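Local coordinates for organic hydroperoxide resistance protein (Elizabethkingia anophelis NUHP1, PDB 6D9N) that probably detoxifies organic hydroperoxides by reducing them with a reactive cysteine pair, as in other members of the OsmC/Ohr family, at residues B[51-54]-B[55-58]. Sequence-based numbering, arbitrary orientation.
Sequences YANP and EMLF
Asn53 meets both Glu55 and Met56 at the start of helix 54-77. Asn53 CB sits 3.5 Å from Glu55 OE1. Chi1 of 54° tucks CG between the backbone N and the carbonyl carbon, swinging the amide toward the first turn. From CG the two branches part. Asn53 OD1 accepts from Met56 N at 2.8 Å, with the donor nearly in line with the side-chain C=O, and also lies against Met56 CB. ND2 leaves the helix and is hydrogen-bonded to Tyr13 OH of the second subunit. With its two ends held by different chains, the amide has little freedom to flip. This is a classic N-cap: the side chain of Asn53 serves a first-turn N-H, while its own backbone O accepts from Leu57 N (3.0 Å) and Pro54 O from Phe58 N (2.9 Å) as the helical pattern sets in. The helix being capped packs against strands 85-94 and 100-109 of the OsmC-like fold, where Phe58 settles on Val90, Leu102 and Val104. Glu55 curls its carboxylate back toward the cap, so that OE1 comes to 3.1 Å from Asn53 OD1 and 3.4 Å from Pro54 CD. The amide and carboxylate planes stand 82° apart. Asn53 OD1 and Glu55 OE1 are both acceptors and are not hydrogen-bonded to each other. Met56 runs off in a different direction: its extended chain, chi1 and chi2 both near 180°, carries SD to 3.9 Å from Ala52 CA, and the bend at chi3 turns only CE, toward Tyr51 O.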
ATOM      1  N   TYR B  51     -12.299   1.699 -12.449  1.00 10.56           N
ATOM      2  CA  TYR B  51     -11.409   2.602 -11.717  1.00 10.00           C
ATOM      3  C   TYR B  51     -10.580   1.860 -10.671  1.00  9.66           C
ATOM      4  O   TYR B  51     -10.902   0.742 -10.234  1.00 10.49           O
ATOM      5  CB  TYR B  51     -12.182   3.790 -11.097  1.00 10.33           C
ATOM      6  CG  TYR B  51     -12.953   4.510 -12.175  1.00 10.63           C
ATOM      7  CD1 TYR B  51     -14.308   4.273 -12.356  1.00 10.67           C
ATOM      8  CD2 TYR B  51     -12.325   5.371 -13.062  1.00 11.37           C
ATOM      9  CE1 TYR B  51     -15.024   4.877 -13.400  1.00 10.97           C
ATOM     10  CE2 TYR B  51     -13.021   5.957 -14.101  1.00 11.42           C
ATOM     11  CZ  TYR B  51     -14.370   5.716 -14.261  1.00 11.75           C
ATOM     12  OH  TYR B  51     -15.026   6.278 -15.332  1.00 12.84           O
ATOM     13  N   ALA B  52      -9.509   2.538 -10.246  1.00  9.70           N
ATOM     14  CA  ALA B  52      -8.653   2.016  -9.191  1.00  9.74           C
ATOM     15  C   ALA B  52      -9.380   2.020  -7.842  1.00  9.32           C
ATOM     16  O   ALA B  52     -10.481   2.563  -7.693  1.00  9.85           O
ATOM     17  CB  ALA B  52      -7.376   2.860  -9.117  1.00 10.69           C
ATOM     18  N   ASN B  53      -8.766   1.371  -6.852  1.00  8.82           N
ATOM     19  CA  ASN B  53      -9.279   1.326  -5.486  1.00  8.67           C
ATOM     20  C   ASN B  53      -8.101   1.032  -4.573  1.00  8.32           C
ATOM     21  O   ASN B  53      -6.995   0.718  -5.063  1.00  7.87           O
ATOM     22  CB  ASN B  53     -10.429   0.294  -5.355  1.00  8.73           C
ATOM     23  CG  ASN B  53     -10.023  -1.093  -5.853  1.00  8.96           C
ATOM     24  OD1 ASN B  53      -9.013  -1.638  -5.412  1.00 10.09           O
ATOM     25  ND2 ASN B  53     -10.776  -1.668  -6.800  1.00  9.66           N
ATOM     26  N   PRO B  54      -8.258   1.194  -3.262  1.00  8.29           N
ATOM     27  CA  PRO B  54      -7.092   1.007  -2.384  1.00  8.73           C
ATOM     28  C   PRO B  54      -6.559  -0.413  -2.351  1.00  7.72           C
ATOM     29  O   PRO B  54      -5.362  -0.616  -2.095  1.00  7.99           O
ATOM     30  CB  PRO B  54      -7.562   1.531  -1.034  1.00  9.86           C
ATOM     31  CG  PRO B  54      -8.799   2.401  -1.385  1.00 10.61           C
ATOM     32  CD  PRO B  54      -9.434   1.724  -2.527  1.00  9.43           C
ATOM     33  N   GLU B  55      -7.419  -1.407  -2.580  1.00  8.35           N
ATOM     34  CA  GLU B  55      -6.948  -2.795  -2.645  1.00  8.63           C
ATOM     35  C   GLU B  55      -6.000  -2.979  -3.819  1.00  7.95           C
ATOM     36  O   GLU B  55      -4.956  -3.635  -3.697  1.00  8.21           O
ATOM     37  CB  GLU B  55      -8.152  -3.730  -2.803  1.00  9.79           C
ATOM     38  CG  GLU B  55      -9.173  -3.723  -1.669  1.00 11.05           C
ATOM     39  CD  GLU B  55     -10.296  -2.670  -1.833  1.00 12.31           C
ATOM     40  OE1 GLU B  55     -10.125  -1.650  -2.490  1.00 12.06           O
ATOM     41  OE2 GLU B  55     -11.337  -2.836  -1.164  1.00 15.00           O
ATOM     42  N   MET B  56      -6.338  -2.384  -4.968  1.00  7.88           N
ATOM     43  CA  MET B  56      -5.512  -2.440  -6.165  1.00  8.20           C
ATOM     44  C   MET B  56      -4.205  -1.688  -5.962  1.00  7.80           C
ATOM     45  O   MET B  56      -3.139  -2.128  -6.432  1.00  8.17           O
ATOM     46  CB  MET B  56      -6.316  -1.848  -7.329  1.00  8.87           C
ATOM     47  CG  MET B  56      -5.593  -1.994  -8.677  1.00  9.83           C
ATOM     48  SD  MET B  56      -6.442  -1.119 -10.008  1.00 10.55           S
ATOM     49  CE  MET B  56      -8.037  -1.978 -10.046  1.00 12.49           C
ATOM     50  N   LEU B  57      -4.253  -0.559  -5.261  1.00  7.66           N
ATOM     51  CA  LEU B  57      -3.024   0.165  -4.942  1.00  7.47           C
ATOM     52  C   LEU B  57      -2.127  -0.667  -4.034  1.00  7.03           C
ATOM     53  O   LEU B  57      -0.896  -0.613  -4.155  1.00  7.67           O
ATOM     54  CB  LEU B  57      -3.362   1.520  -4.304  1.00  7.99           C
ATOM     55  CG  LEU B  57      -3.916   2.554  -5.275  1.00 10.87           C
ATOM     56  CD1 LEU B  57      -4.612   3.698  -4.512  1.00 11.73           C
ATOM     57  CD2 LEU B  57      -2.838   3.082  -6.189  1.00 13.93           C
ATOM     58  N   PHE B  58      -2.718  -1.429  -3.114  1.00  7.36           N
ATOM     59  CA  PHE B  58      -1.921  -2.299  -2.263  1.00  7.83           C
ATOM     60  C   PHE B  58      -1.264  -3.424  -3.049  1.00  7.64           C
ATOM     61  O   PHE B  58      -0.083  -3.739  -2.822  1.00  7.68           O
ATOM     62  CB  PHE B  58      -2.785  -2.868  -1.123  1.00  7.82           C
ATOM     63  CG  PHE B  58      -1.951  -3.417   0.017  1.00  8.68           C
ATOM     64  CD1 PHE B  58      -1.234  -2.566   0.854  1.00 11.27           C
ATOM     65  CD2 PHE B  58      -1.891  -4.770   0.267  1.00 10.49           C
ATOM     66  CE1 PHE B  58      -0.431  -3.057   1.892  1.00 13.10           C
ATOM     67  CE2 PHE B  58      -1.098  -5.255   1.324  1.00 11.68           C
ATOM     68  CZ  PHE B  58      -0.409  -4.393   2.130  1.00 12.14           C
TER